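Local coordinates for protein dihydroorotase (PDB 3PNU) that probably catalyses, with zinc, the reversible cyclization of N-carbamoyl-L-aspartate to (S)-dihydroorotate in the de novo synthesis of pyrimidines, at residues K28-M33 against R52-A57; F161-E166 against I235-E240; R182-M187 against N204-I209; I285-A290 against E351-Q356. All coordinates share one frame; numbering follows the deposited sequence.

Contact 1: residues K28-M33 against R52-A57; sequences KNPLDM and RDFCAA
Two backbone hydrogen bonds tie 28-33 to 52-57. Cys55 N donates to Pro30 O at 3.1 Å. Asp32 N donates to Ala56 O at 3.2 Å. Asp32 and Ala57 pair as parallel strand neighbours, and Ala57 CA adds a CA-H...O contact to Asp32 O.

The Phe54 ring meets Pro30 and Asp32. Its CG is anti to the carbonyl carbon (chi1 -68°), which lays the ring across toward these two residues. Asp32 CB sits over one ring face, 4.0 Å from the centroid, as a CH-pi contact offset toward the rim. Pro30 CB touches Phe54 CD1 at 3.6 Å, while Pro30 O lies at the ring edge. Ile285 and Leu306 also pack on Phe54.

Apolar packing continues around Leu31. Its CD2 branch meets Ala56 CB at 3.5 Å and also rests against Cys55 SG. The same sulfur lies against Asn29 CB at 3.7 Å, so it touches both the Asn29 and Leu31 side chains.

The polar ends turn to other partners. Asn29 OD1 accepts from Lys322 N. Asp32 OD2 bonds to Ser260 OG, and Asp32 OD1 takes the backbone N of His34, a zinc ligand. Asp32 is thus a buried residue one step behind the metal site.

The segments join strands 31-35 and 56-59, which with helix 40-51 form a beta-alpha-beta crossover. This is the repeating unit of the TIM barrel of the amidohydrolase superfamily.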
loop_
_atom_site.group_PDB
_atom_site.type_symbol
_atom_site.label_atom_id
_atom_site.label_comp_id
_atom_site.label_asym_id
_atom_site.label_seq_id
_atom_site.Cartn_x
_atom_site.Cartn_y
_atom_site.Cartn_z
ATOM N N LYS A 28 -20.950 26.135 14.376
ATOM C CA LYS A 28 -22.101 26.656 13.667
ATOM C C LYS A 28 -22.174 26.225 12.195
ATOM O O LYS A 28 -21.252 26.459 11.417
ATOM C CB LYS A 28 -22.090 28.185 13.777
ATOM C CG LYS A 28 -23.140 28.890 12.921
ATOM C CD LYS A 28 -23.184 30.410 13.160
ATOM C CE LYS A 28 -23.755 30.735 14.544
ATOM N NZ LYS A 28 -24.074 32.182 14.744
ATOM N N ASN A 29 -23.292 25.607 11.831
ATOM C CA ASN A 29 -23.559 25.188 10.456
ATOM C C ASN A 29 -22.423 24.402 9.770
ATOM O O ASN A 29 -21.945 24.792 8.709
ATOM C CB ASN A 29 -23.933 26.416 9.599
ATOM C CG ASN A 29 -25.277 27.048 10.003
ATOM O OD1 ASN A 29 -26.201 26.361 10.434
ATOM N ND2 ASN A 29 -25.384 28.364 9.835
ATOM N N PRO A 30 -21.986 23.298 10.381
ATOM C CA PRO A 30 -20.940 22.490 9.764
ATOM C C PRO A 30 -21.365 21.947 8.414
ATOM O O PRO A 30 -22.500 21.496 8.226
ATOM C CB PRO A 30 -20.749 21.324 10.745
ATOM C CG PRO A 30 -21.975 21.318 11.595
ATOM C CD PRO A 30 -22.434 22.735 11.662
ATOM N N LEU A 31 -20.441 21.990 7.477
ATOM C CA LEU A 31 -20.707 21.497 6.156
ATOM C C LEU A 31 -19.743 20.384 5.807
ATOM O O LEU A 31 -18.560 20.480 6.099
ATOM C CB LEU A 31 -20.563 22.655 5.178
ATOM C CG LEU A 31 -21.632 23.736 5.357
ATOM C CD1 LEU A 31 -21.257 25.061 4.673
ATOM C CD2 LEU A 31 -22.960 23.212 4.845
ATOM N N ASP A 32 -20.260 19.310 5.217
ATOM C CA ASP A 32 -19.408 18.235 4.729
ATOM C C ASP A 32 -19.457 18.378 3.227
ATOM O O ASP A 32 -20.442 17.983 2.594
ATOM C CB ASP A 32 -19.866 16.839 5.171
ATOM C CG ASP A 32 -18.935 15.717 4.620
ATOM O OD1 ASP A 32 -18.099 16.008 3.733
ATOM O OD2 ASP A 32 -19.031 14.554 5.064
ATOM N N MET A 33 -18.398 18.945 2.644
ATOM C CA MET A 33 -18.387 19.212 1.182
ATOM C C MET A 33 -17.997 18.053 0.263
ATOM O O MET A 33 -17.792 18.260 -0.940
ATOM C CB MET A 33 -17.538 20.446 0.883
ATOM C CG MET A 33 -17.989 21.686 1.687
ATOM S SD MET A 33 -19.714 22.173 1.396
ATOM C CE MET A 33 -19.662 22.809 -0.278
ATOM N N ARG A 52 -27.304 14.084 11.156
ATOM C CA ARG A 52 -27.351 14.497 12.549
ATOM C C ARG A 52 -26.261 15.521 12.904
ATOM O O ARG A 52 -26.511 16.448 13.659
ATOM C CB ARG A 52 -27.219 13.262 13.453
ATOM C CG ARG A 52 -26.776 13.582 14.873
ATOM C CD ARG A 52 -26.272 12.327 15.606
ATOM N NE ARG A 52 -25.180 12.665 16.521
ATOM C CZ ARG A 52 -24.546 11.802 17.309
ATOM N NH1 ARG A 52 -24.897 10.525 17.338
ATOM N NH2 ARG A 52 -23.561 12.229 18.088
ATOM N N ASP A 53 -25.057 15.367 12.363
ATOM C CA ASP A 53 -23.944 16.272 12.728
ATOM C C ASP A 53 -23.713 17.430 11.755
ATOM O O ASP A 53 -22.998 18.360 12.074
ATOM C CB ASP A 53 -22.630 15.469 12.910
ATOM C CG ASP A 53 -22.714 14.405 14.042
ATOM O OD1 ASP A 53 -23.814 14.225 14.615
ATOM O OD2 ASP A 53 -21.684 13.749 14.355
ATOM N N PHE A 54 -24.313 17.374 10.573
ATOM C CA PHE A 54 -24.122 18.434 9.571
ATOM C C PHE A 54 -25.427 19.072 9.129
ATOM O O PHE A 54 -26.461 18.429 9.125
ATOM C CB PHE A 54 -23.334 17.879 8.357
ATOM C CG PHE A 54 -21.911 17.526 8.688
ATOM C CD1 PHE A 54 -20.898 18.450 8.512
ATOM C CD2 PHE A 54 -21.593 16.289 9.222
ATOM C CE1 PHE A 54 -19.577 18.143 8.850
ATOM C CE2 PHE A 54 -20.274 15.970 9.556
ATOM C CZ PHE A 54 -19.269 16.897 9.369
ATOM N N CYS A 55 -25.374 20.352 8.773
ATOM C CA CYS A 55 -26.574 21.044 8.293
ATOM C C CYS A 55 -26.756 20.820 6.799
ATOM O O CYS A 55 -27.863 20.998 6.270
ATOM C CB CYS A 55 -26.534 22.543 8.602
ATOM S SG CYS A 55 -25.272 23.473 7.760
ATOM N N ALA A 56 -25.667 20.423 6.128
ATOM C CA ALA A 56 -25.682 20.158 4.684
ATOM C C ALA A 56 -24.426 19.388 4.234
ATOM O O ALA A 56 -23.399 19.395 4.912
ATOM C CB ALA A 56 -25.807 21.491 3.887
ATOM N N ALA A 57 -24.514 18.737 3.080
ATOM C CA ALA A 57 -23.374 17.981 2.558
ATOM C C ALA A 57 -23.448 17.850 1.058
ATOM O O ALA A 57 -24.536 17.691 0.508
ATOM C CB ALA A 57 -23.325 16.615 3.196
#

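Contact 2: residues F161-E166 against I235-E240; sequences FVMDRE and IAKRYE
Met163 and Lys237 run past each other in opposite directions, and the methionine's bent chain hooks its tip toward 235-240. Met163 CE lies 4.0 Å from Lys237 CG. The bends at chi2 (-55°) and chi3 (-63°) turn the thioether back over Ile235, where Met163 SD touches Ile235 CG2 at 3.8 Å. Those two side chains cross at a slant. Val162 meets the same Ile235 methyl at about a right angle, CG2 to CG2 at 4.2 Å. Leu218 of helix 218-223 packs on both Met163 and Ile235.

Lys237 stretches along Met163 O and then bends at chi4 (64°). That turn brings NZ back to its own segment, where it donates to Ile235 O at 2.7 Å, in the carbonyl plane and on a lone pair. A water joins the segments: it accepts from Lys237 NZ at 3.0 Å and donates to Val162 O at 3.1 Å.

Within the TIM-barrel domain, the first segment is loop after strand 152-154. The second is loop that runs into the start of helix 239-250, with Arg238 as N-cap. They also lie at the dimer interface: Asp164 pairs with Arg238 of the second subunit, and Arg238 with Asp164 of that subunit.

Glu166 OE2 is 4.4 Å from Lys237 NZ, beyond a salt bridge. Thr191 OG1 links the two charges by bonding to both, and Glu166 OE1 bonds to Thr192 OG1. The Glu166 side chain lies about 5 Å from that of His189, a zinc ligand.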
loop_
_atom_site.group_PDB
_atom_site.type_symbol
_atom_site.label_atom_id
_atom_site.label_comp_id
_atom_site.label_asym_id
_atom_site.label_seq_id
_atom_site.Cartn_x
_atom_site.Cartn_y
_atom_site.Cartn_z
ATOM N N PHE A 161 1.666 5.491 -11.825
ATOM C CA PHE A 161 2.050 4.825 -10.600
ATOM C C PHE A 161 1.276 5.444 -9.435
ATOM O O PHE A 161 1.240 6.664 -9.282
ATOM C CB PHE A 161 3.555 4.969 -10.392
ATOM C CG PHE A 161 4.072 4.258 -9.182
ATOM C CD1 PHE A 161 4.135 2.877 -9.154
ATOM C CD2 PHE A 161 4.522 4.965 -8.083
ATOM C CE1 PHE A 161 4.615 2.205 -8.036
ATOM C CE2 PHE A 161 5.015 4.301 -6.976
ATOM C CZ PHE A 161 5.059 2.919 -6.954
ATOM N N VAL A 162 0.701 4.578 -8.607
ATOM C CA VAL A 162 -0.188 4.953 -7.516
ATOM C C VAL A 162 0.227 6.112 -6.622
ATOM O O VAL A 162 -0.600 6.951 -6.306
ATOM C CB VAL A 162 -0.578 3.702 -6.648
ATOM C CG1 VAL A 162 0.605 3.191 -5.857
ATOM C CG2 VAL A 162 -1.784 4.038 -5.727
ATOM N N MET A 163 1.494 6.202 -6.247
ATOM C CA MET A 163 1.922 7.287 -5.400
ATOM C C MET A 163 2.023 8.619 -6.141
ATOM O O MET A 163 2.110 9.681 -5.478
ATOM C CB MET A 163 3.280 6.973 -4.790
ATOM C CG MET A 163 3.306 5.697 -3.982
ATOM S SD MET A 163 2.052 5.681 -2.671
ATOM C CE MET A 163 2.645 7.064 -1.718
ATOM N N ASP A 164 2.005 8.587 -7.484
ATOM C CA ASP A 164 2.136 9.812 -8.291
ATOM C C ASP A 164 0.847 10.252 -8.998
ATOM O O ASP A 164 0.833 11.240 -9.720
ATOM C CB ASP A 164 3.157 9.585 -9.412
ATOM C CG ASP A 164 4.545 9.215 -8.910
ATOM O OD1 ASP A 164 4.902 9.483 -7.746
ATOM O OD2 ASP A 164 5.303 8.677 -9.732
ATOM N N ARG A 165 -0.235 9.532 -8.801
ATOM C CA ARG A 165 -1.452 9.847 -9.519
ATOM C C ARG A 165 -1.949 11.253 -9.319
ATOM O O ARG A 165 -2.392 11.882 -10.288
ATOM C CB ARG A 165 -2.554 8.861 -9.176
ATOM C CG ARG A 165 -2.269 7.499 -9.681
ATOM C CD ARG A 165 -3.305 6.516 -9.243
ATOM N NE ARG A 165 -2.999 5.222 -9.813
ATOM C CZ ARG A 165 -3.590 4.088 -9.473
ATOM N NH1 ARG A 165 -4.542 4.078 -8.547
ATOM N NH2 ARG A 165 -3.214 2.952 -10.060
ATOM N N GLU A 166 -1.870 11.756 -8.087
ATOM C CA GLU A 166 -2.360 13.104 -7.818
ATOM C C GLU A 166 -1.374 14.179 -8.291
ATOM O O GLU A 166 -1.783 15.141 -8.963
ATOM C CB GLU A 166 -2.723 13.310 -6.351
ATOM C CG GLU A 166 -3.167 14.728 -6.057
ATOM C CD GLU A 166 -3.620 14.931 -4.623
ATOM O OE1 GLU A 166 -3.263 15.983 -4.054
ATOM O OE2 GLU A 166 -4.313 14.045 -4.066
ATOM N N ILE A 235 -4.546 7.494 -2.186
ATOM C CA ILE A 235 -3.784 6.858 -1.139
ATOM C C ILE A 235 -3.108 7.874 -0.223
ATOM O O ILE A 235 -2.687 8.942 -0.668
ATOM C CB ILE A 235 -2.699 5.934 -1.788
ATOM C CG1 ILE A 235 -2.072 5.023 -0.749
ATOM C CG2 ILE A 235 -1.622 6.750 -2.569
ATOM C CD1 ILE A 235 -3.067 4.051 -0.159
ATOM N N ALA A 236 -3.009 7.555 1.058
ATOM C CA ALA A 236 -2.292 8.426 1.985
ATOM C C ALA A 236 -0.830 8.433 1.514
ATOM O O ALA A 236 -0.294 7.401 1.114
ATOM C CB ALA A 236 -2.395 7.929 3.401
ATOM N N LYS A 237 -0.177 9.577 1.592
ATOM C CA LYS A 237 1.181 9.701 1.059
ATOM C C LYS A 237 2.269 9.956 2.106
ATOM O O LYS A 237 2.314 9.257 3.114
ATOM C CB LYS A 237 1.159 10.732 -0.095
ATOM C CG LYS A 237 0.219 10.229 -1.239
ATOM C CD LYS A 237 0.029 11.153 -2.348
ATOM C CE LYS A 237 -0.895 10.563 -3.393
ATOM N NZ LYS A 237 -2.259 10.320 -2.912
ATOM N N ARG A 238 3.143 10.933 1.875
ATOM C CA ARG A 238 4.266 11.167 2.755
ATOM C C ARG A 238 4.040 12.131 3.896
ATOM O O ARG A 238 3.056 12.884 3.930
ATOM C CB ARG A 238 5.455 11.675 1.927
ATOM C CG ARG A 238 5.988 10.658 0.947
ATOM C CD ARG A 238 7.092 11.222 0.072
ATOM N NE ARG A 238 7.665 10.148 -0.735
ATOM C CZ ARG A 238 8.718 9.413 -0.391
ATOM N NH1 ARG A 238 9.363 9.637 0.753
ATOM N NH2 ARG A 238 9.136 8.444 -1.204
ATOM N N TYR A 239 4.972 12.105 4.834
ATOM C CA TYR A 239 4.914 12.960 5.997
ATOM C C TYR A 239 4.808 14.446 5.636
ATOM O O TYR A 239 4.023 15.167 6.232
ATOM C CB TYR A 239 6.127 12.687 6.889
ATOM C CG TYR A 239 6.147 11.285 7.483
ATOM C CD1 TYR A 239 5.496 11.016 8.675
ATOM C CD2 TYR A 239 6.822 10.237 6.854
ATOM C CE1 TYR A 239 5.504 9.748 9.234
ATOM C CE2 TYR A 239 6.831 8.955 7.408
ATOM C CZ TYR A 239 6.169 8.730 8.600
ATOM O OH TYR A 239 6.165 7.483 9.179
ATOM N N GLU A 240 5.590 14.894 4.657
ATOM C CA GLU A 240 5.561 16.286 4.227
ATOM C C GLU A 240 4.256 16.631 3.511
ATOM O O GLU A 240 3.821 17.791 3.506
ATOM C CB GLU A 240 6.830 16.699 3.440
ATOM C CG GLU A 240 7.440 15.617 2.547
ATOM C CD GLU A 240 8.340 14.657 3.338
ATOM O OE1 GLU A 240 9.190 15.120 4.133
ATOM O OE2 GLU A 240 8.200 13.442 3.155
HETATM O O HOH W 1 -2.613 9.292 -5.698
#

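Contact 3: residues R182-M187 against N204-I209; sequences RLKIVM and NLYATI
Four backbone hydrogen bonds join Ile185 and Met187 to the parallel segment 204-209. Ile185 N donates to Asn204 O, and Ile185 O accepts from Tyr206 N. Met187 N donates to Tyr206 O at 2.9 Å. Thr208 N bonds to Met187 O at 3.2 Å. Asn204 adds a side-chain bond at the start: ND2 donates to Leu183 O at 3.2 Å, with the acceptor close to the amide plane. Its chi1 of 55° folds the amide back toward that carbonyl.

Leu205 CD2 lies against Ile185 CB at 3.9 Å, and Met187 CG flanks the same methyl. On the other face, Tyr206 CE2 meets Lys184 CG at 3.7 Å. Further along, Val186 CG1 touches Thr208 CG2 at 3.8 Å, the side chains crossing at about a right angle. Thr208 OG1 is held by Glu188 OE1 and by the backbone N of His189, a zinc ligand.

The strands belong to a beta-alpha-beta unit with helix 193-201. Strand 152-154 borders 185-187, and strand 256-258 borders 205-209. Helices 170-179 and 193-201 cover the face bearing Ile185, Met187, Leu205 and Ala207.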
loop_
_atom_site.group_PDB
_atom_site.type_symbol
_atom_site.label_atom_id
_atom_site.label_comp_id
_atom_site.label_asym_id
_atom_site.label_seq_id
_atom_site.Cartn_x
_atom_site.Cartn_y
_atom_site.Cartn_z
ATOM N N ARG A 182 -12.823 31.632 -15.300
ATOM C CA ARG A 182 -13.972 32.068 -14.517
ATOM C C ARG A 182 -14.713 30.868 -13.951
ATOM O O ARG A 182 -15.750 31.021 -13.319
ATOM C CB ARG A 182 -14.918 32.929 -15.364
ATOM C CG ARG A 182 -14.240 34.172 -15.956
ATOM C CD ARG A 182 -15.178 34.960 -16.870
ATOM N NE ARG A 182 -15.837 34.106 -17.865
ATOM C CZ ARG A 182 -15.301 33.692 -19.016
ATOM N NH1 ARG A 182 -14.053 34.020 -19.355
ATOM N NH2 ARG A 182 -16.025 32.920 -19.829
ATOM N N LEU A 183 -14.190 29.671 -14.190
ATOM C CA LEU A 183 -14.800 28.452 -13.664
ATOM C C LEU A 183 -14.237 28.150 -12.266
ATOM O O LEU A 183 -13.035 28.262 -12.042
ATOM C CB LEU A 183 -14.472 27.287 -14.585
ATOM C CG LEU A 183 -15.036 25.892 -14.287
ATOM C CD1 LEU A 183 -16.577 25.845 -14.344
ATOM C CD2 LEU A 183 -14.474 24.904 -15.267
ATOM N N LYS A 184 -15.092 27.791 -11.320
ATOM C CA LYS A 184 -14.605 27.371 -10.025
ATOM C C LYS A 184 -14.269 25.904 -10.169
ATOM O O LYS A 184 -15.111 25.094 -10.581
ATOM C CB LYS A 184 -15.633 27.574 -8.915
ATOM C CG LYS A 184 -15.784 29.010 -8.519
ATOM C CD LYS A 184 -16.851 29.169 -7.441
ATOM C CE LYS A 184 -17.118 30.626 -7.199
ATOM N NZ LYS A 184 -18.435 30.802 -6.568
ATOM N N ILE A 185 -13.028 25.570 -9.850
ATOM C CA ILE A 185 -12.548 24.218 -9.960
ATOM C C ILE A 185 -12.115 23.772 -8.578
ATOM O O ILE A 185 -11.161 24.316 -8.010
ATOM C CB ILE A 185 -11.367 24.124 -10.945
ATOM C CG1 ILE A 185 -11.768 24.673 -12.323
ATOM C CG2 ILE A 185 -10.890 22.704 -11.059
ATOM C CD1 ILE A 185 -10.634 24.729 -13.361
ATOM N N VAL A 186 -12.822 22.791 -8.032
ATOM C CA VAL A 186 -12.501 22.295 -6.699
ATOM C C VAL A 186 -11.737 20.982 -6.791
ATOM O O VAL A 186 -12.250 19.982 -7.288
ATOM C CB VAL A 186 -13.765 22.114 -5.825
ATOM C CG1 VAL A 186 -13.379 21.730 -4.387
ATOM C CG2 VAL A 186 -14.568 23.396 -5.828
ATOM N N MET A 187 -10.486 21.025 -6.339
ATOM C CA MET A 187 -9.628 19.859 -6.289
ATOM C C MET A 187 -10.075 19.057 -5.059
ATOM O O MET A 187 -9.712 19.390 -3.932
ATOM C CB MET A 187 -8.162 20.299 -6.143
ATOM C CG MET A 187 -7.673 21.225 -7.268
ATOM S SD MET A 187 -5.912 21.623 -7.221
ATOM C CE MET A 187 -5.785 22.439 -5.640
ATOM N N ASN A 204 -9.063 30.664 -9.353
ATOM C CA ASN A 204 -10.216 29.801 -9.504
ATOM C C ASN A 204 -10.030 28.355 -8.985
ATOM O O ASN A 204 -10.915 27.503 -9.172
ATOM C CB ASN A 204 -10.707 29.813 -10.944
ATOM C CG ASN A 204 -9.641 29.448 -11.946
ATOM O OD1 ASN A 204 -8.444 29.740 -11.760
ATOM N ND2 ASN A 204 -10.071 28.828 -13.045
ATOM N N LEU A 205 -8.893 28.079 -8.330
ATOM C CA LEU A 205 -8.672 26.768 -7.736
ATOM C C LEU A 205 -9.034 26.784 -6.260
ATOM O O LEU A 205 -8.667 27.708 -5.533
ATOM C CB LEU A 205 -7.233 26.292 -7.906
ATOM C CG LEU A 205 -6.834 25.785 -9.280
ATOM C CD1 LEU A 205 -5.350 25.383 -9.224
ATOM C CD2 LEU A 205 -7.709 24.612 -9.698
ATOM N N TYR A 206 -9.761 25.745 -5.842
ATOM C CA TYR A 206 -10.181 25.570 -4.474
ATOM C C TYR A 206 -9.894 24.121 -4.124
ATOM O O TYR A 206 -9.461 23.359 -4.982
ATOM C CB TYR A 206 -11.680 25.874 -4.328
ATOM C CG TYR A 206 -12.055 27.306 -4.692
ATOM C CD1 TYR A 206 -12.023 28.311 -3.742
ATOM C CD2 TYR A 206 -12.428 27.643 -5.979
ATOM C CE1 TYR A 206 -12.341 29.603 -4.063
ATOM C CE2 TYR A 206 -12.772 28.947 -6.305
ATOM C CZ TYR A 206 -12.719 29.914 -5.344
ATOM O OH TYR A 206 -13.043 31.212 -5.647
ATOM N N ALA A 207 -10.138 23.727 -2.875
ATOM C CA ALA A 207 -9.888 22.345 -2.483
ATOM C C ALA A 207 -10.677 21.893 -1.267
ATOM O O ALA A 207 -11.112 22.705 -0.445
ATOM C CB ALA A 207 -8.386 22.145 -2.231
ATOM N N THR A 208 -10.877 20.584 -1.164
ATOM C CA THR A 208 -11.495 20.008 0.006
ATOM C C THR A 208 -10.443 19.075 0.592
ATOM O O THR A 208 -9.624 18.533 -0.148
ATOM C CB THR A 208 -12.795 19.247 -0.282
ATOM O OG1 THR A 208 -12.537 18.073 -1.063
ATOM C CG2 THR A 208 -13.812 20.131 -0.994
ATOM N N ILE A 209 -10.439 18.927 1.914
ATOM C CA ILE A 209 -9.527 18.018 2.607
ATOM C C ILE A 209 -10.317 17.105 3.567
ATOM O O ILE A 209 -11.275 17.551 4.223
ATOM C CB ILE A 209 -8.468 18.757 3.415
ATOM C CG1 ILE A 209 -7.628 19.648 2.515
ATOM C CG2 ILE A 209 -7.573 17.752 4.092
ATOM C CD1 ILE A 209 -6.611 20.458 3.258
#

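Contact 4: residues I285-A290 against E351-Q356; sequences ILPVLA and EILKFQ
Phe355 packs its ring against Ala290, joining the antiparallel sheet that contains strand 352-357 to helix 285-296 of the TIM-barrel domain. Its CB starts beside Pro287, 3.9 Å from Pro287 CB. CG, placed anti to the carbonyl carbon (chi1 -76°), carries the ring on along the helix. There Ala290 CB lies over one ring face, nearest to CG at 4.1 Å and offset toward the rim. Farther along the helix, Glu291 and Lys294 also touch the Phe355 side chain.

The backbone of Phe355 is engaged as well. Its carbonyl O comes within 3.2 Å of Pro287 CB and makes a weak hydrogen bond to Trp331 NE1.

Leu353 forms the second apolar patch. Its CD2 branch meets Val288 CG2 at 3.8 Å, the two side chains crossing at a slant. The CD1 branch turns to Pro287 CG at 4.3 Å. Pro287 thus touches both Leu353 and Phe355. Leu326 of strand 323-327 also packs on Ala290 and Leu286.

One water bridges the segments and lies at the edge of the Phe355 ring. It donates to Pro287 O at 3.2 Å and accepts from Phe355 N at 3.0 Å.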
loop_
_atom_site.group_PDB
_atom_site.type_symbol
_atom_site.label_atom_id
_atom_site.label_comp_id
_atom_site.label_asym_id
_atom_site.label_seq_id
_atom_site.Cartn_x
_atom_site.Cartn_y
_atom_site.Cartn_z
ATOM N N ILE A 285 -16.358 12.365 12.733
ATOM C CA ILE A 285 -15.708 13.601 12.224
ATOM C C ILE A 285 -15.583 14.746 13.206
ATOM O O ILE A 285 -14.478 15.222 13.490
ATOM C CB ILE A 285 -16.462 14.177 11.011
ATOM C CG1 ILE A 285 -16.395 13.224 9.823
ATOM C CG2 ILE A 285 -15.870 15.536 10.633
ATOM C CD1 ILE A 285 -17.431 13.487 8.763
ATOM N N LEU A 286 -16.719 15.210 13.716
ATOM C CA LEU A 286 -16.710 16.362 14.608
ATOM C C LEU A 286 -15.838 16.187 15.827
ATOM O O LEU A 286 -14.975 17.034 16.098
ATOM C CB LEU A 286 -18.134 16.764 15.007
ATOM C CG LEU A 286 -18.957 17.303 13.838
ATOM C CD1 LEU A 286 -20.359 17.657 14.322
ATOM C CD2 LEU A 286 -18.249 18.510 13.218
ATOM N N PRO A 287 -16.040 15.097 16.567
ATOM C CA PRO A 287 -15.195 14.973 17.760
ATOM C C PRO A 287 -13.702 14.840 17.409
ATOM O O PRO A 287 -12.851 15.507 18.037
ATOM C CB PRO A 287 -15.757 13.728 18.475
ATOM C CG PRO A 287 -16.680 13.051 17.483
ATOM C CD PRO A 287 -17.093 14.066 16.484
ATOM N N VAL A 288 -13.385 14.030 16.391
ATOM C CA VAL A 288 -11.985 13.865 16.001
ATOM C C VAL A 288 -11.421 15.224 15.583
ATOM O O VAL A 288 -10.347 15.609 16.048
ATOM C CB VAL A 288 -11.781 12.799 14.895
ATOM C CG1 VAL A 288 -10.275 12.615 14.620
ATOM C CG2 VAL A 288 -12.433 11.458 15.293
ATOM N N LEU A 289 -12.158 15.966 14.746
ATOM C CA LEU A 289 -11.716 17.317 14.336
ATOM C C LEU A 289 -11.566 18.255 15.530
ATOM O O LEU A 289 -10.626 19.060 15.606
ATOM C CB LEU A 289 -12.675 17.953 13.321
ATOM C CG LEU A 289 -12.569 17.527 11.846
ATOM C CD1 LEU A 289 -13.658 18.192 11.022
ATOM C CD2 LEU A 289 -11.202 17.858 11.273
ATOM N N ALA A 290 -12.513 18.164 16.457
ATOM C CA ALA A 290 -12.464 18.992 17.655
ATOM C C ALA A 290 -11.125 18.769 18.388
ATOM O O ALA A 290 -10.407 19.718 18.687
ATOM C CB ALA A 290 -13.655 18.676 18.560
ATOM N N GLU A 351 -12.171 2.779 19.007
ATOM C CA GLU A 351 -11.313 3.790 19.616
ATOM C C GLU A 351 -12.066 4.628 20.659
ATOM O O GLU A 351 -13.306 4.724 20.624
ATOM C CB GLU A 351 -10.733 4.700 18.526
ATOM C CG GLU A 351 -9.679 4.040 17.647
ATOM C CD GLU A 351 -8.341 3.865 18.371
ATOM O OE1 GLU A 351 -7.843 4.853 18.958
ATOM O OE2 GLU A 351 -7.774 2.749 18.332
ATOM N N ILE A 352 -11.306 5.223 21.585
ATOM C CA ILE A 352 -11.872 6.081 22.630
ATOM C C ILE A 352 -11.556 7.543 22.344
ATOM O O ILE A 352 -10.418 8.007 22.500
ATOM C CB ILE A 352 -11.428 5.673 24.072
ATOM C CG1 ILE A 352 -12.232 4.458 24.564
ATOM C CG2 ILE A 352 -11.687 6.792 25.059
ATOM C CD1 ILE A 352 -12.050 3.196 23.742
ATOM N N LEU A 353 -12.605 8.259 21.934
ATOM C CA LEU A 353 -12.528 9.666 21.577
ATOM C C LEU A 353 -12.737 10.556 22.792
ATOM O O LEU A 353 -13.650 10.340 23.586
ATOM C CB LEU A 353 -13.587 9.974 20.513
ATOM C CG LEU A 353 -13.484 9.124 19.238
ATOM C CD1 LEU A 353 -14.708 9.282 18.349
ATOM C CD2 LEU A 353 -12.195 9.461 18.475
ATOM N N LYS A 354 -11.879 11.558 22.914
ATOM C CA LYS A 354 -11.914 12.513 24.014
ATOM C C LYS A 354 -13.112 13.495 23.972
ATOM O O LYS A 354 -13.447 14.099 24.997
ATOM C CB LYS A 354 -10.592 13.294 24.027
ATOM C CG LYS A 354 -10.512 14.423 25.055
ATOM C CD LYS A 354 -9.209 15.195 24.932
ATOM C CE LYS A 354 -9.206 16.409 25.840
ATOM N NZ LYS A 354 -8.016 17.265 25.606
ATOM N N PHE A 355 -13.745 13.664 22.807
ATOM C CA PHE A 355 -14.893 14.577 22.664
ATOM C C PHE A 355 -16.149 13.877 22.200
ATOM O O PHE A 355 -16.096 12.830 21.533
ATOM C CB PHE A 355 -14.591 15.710 21.685
ATOM C CG PHE A 355 -13.716 16.775 22.246
ATOM C CD1 PHE A 355 -14.270 17.852 22.903
ATOM C CD2 PHE A 355 -12.347 16.708 22.119
ATOM C CE1 PHE A 355 -13.469 18.843 23.429
ATOM C CE2 PHE A 355 -11.541 17.700 22.640
ATOM C CZ PHE A 355 -12.101 18.762 23.296
ATOM N N GLN A 356 -17.284 14.481 22.547
ATOM C CA GLN A 356 -18.578 13.942 22.179
ATOM C C GLN A 356 -19.587 15.054 21.893
ATOM O O GLN A 356 -19.434 16.189 22.329
ATOM C CB GLN A 356 -19.100 13.006 23.282
ATOM C CG GLN A 356 -20.377 12.234 22.913
ATOM C CD GLN A 356 -20.783 11.210 23.961
ATOM O OE1 GLN A 356 -20.255 11.195 25.075
ATOM N NE2 GLN A 356 -21.731 10.351 23.606
HETATM O O HOH W 2 -11.913 13.632 20.469
#

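In the fold
Contacts 1 and 3 are parallel strand pairs of the barrel wall, each closed by a helical crossover and held by backbone hydrogen bonds. They meet where Met33 CB packs on Thr208 CG2. Contacts 2 and 4 lie farther out, both about 18 Å from the chain's centre, and rely on side-chain packing with a bridging water. Contact 2 encloses contact 3 along the chain and is the one that reaches the second subunit. Contact 4 is away from the annotated sites but touches contact 1: Leu286 and Ile285 pack on Asp53 and Phe54. All four are mainly buried, though contacts 2 and 4 bury less surface.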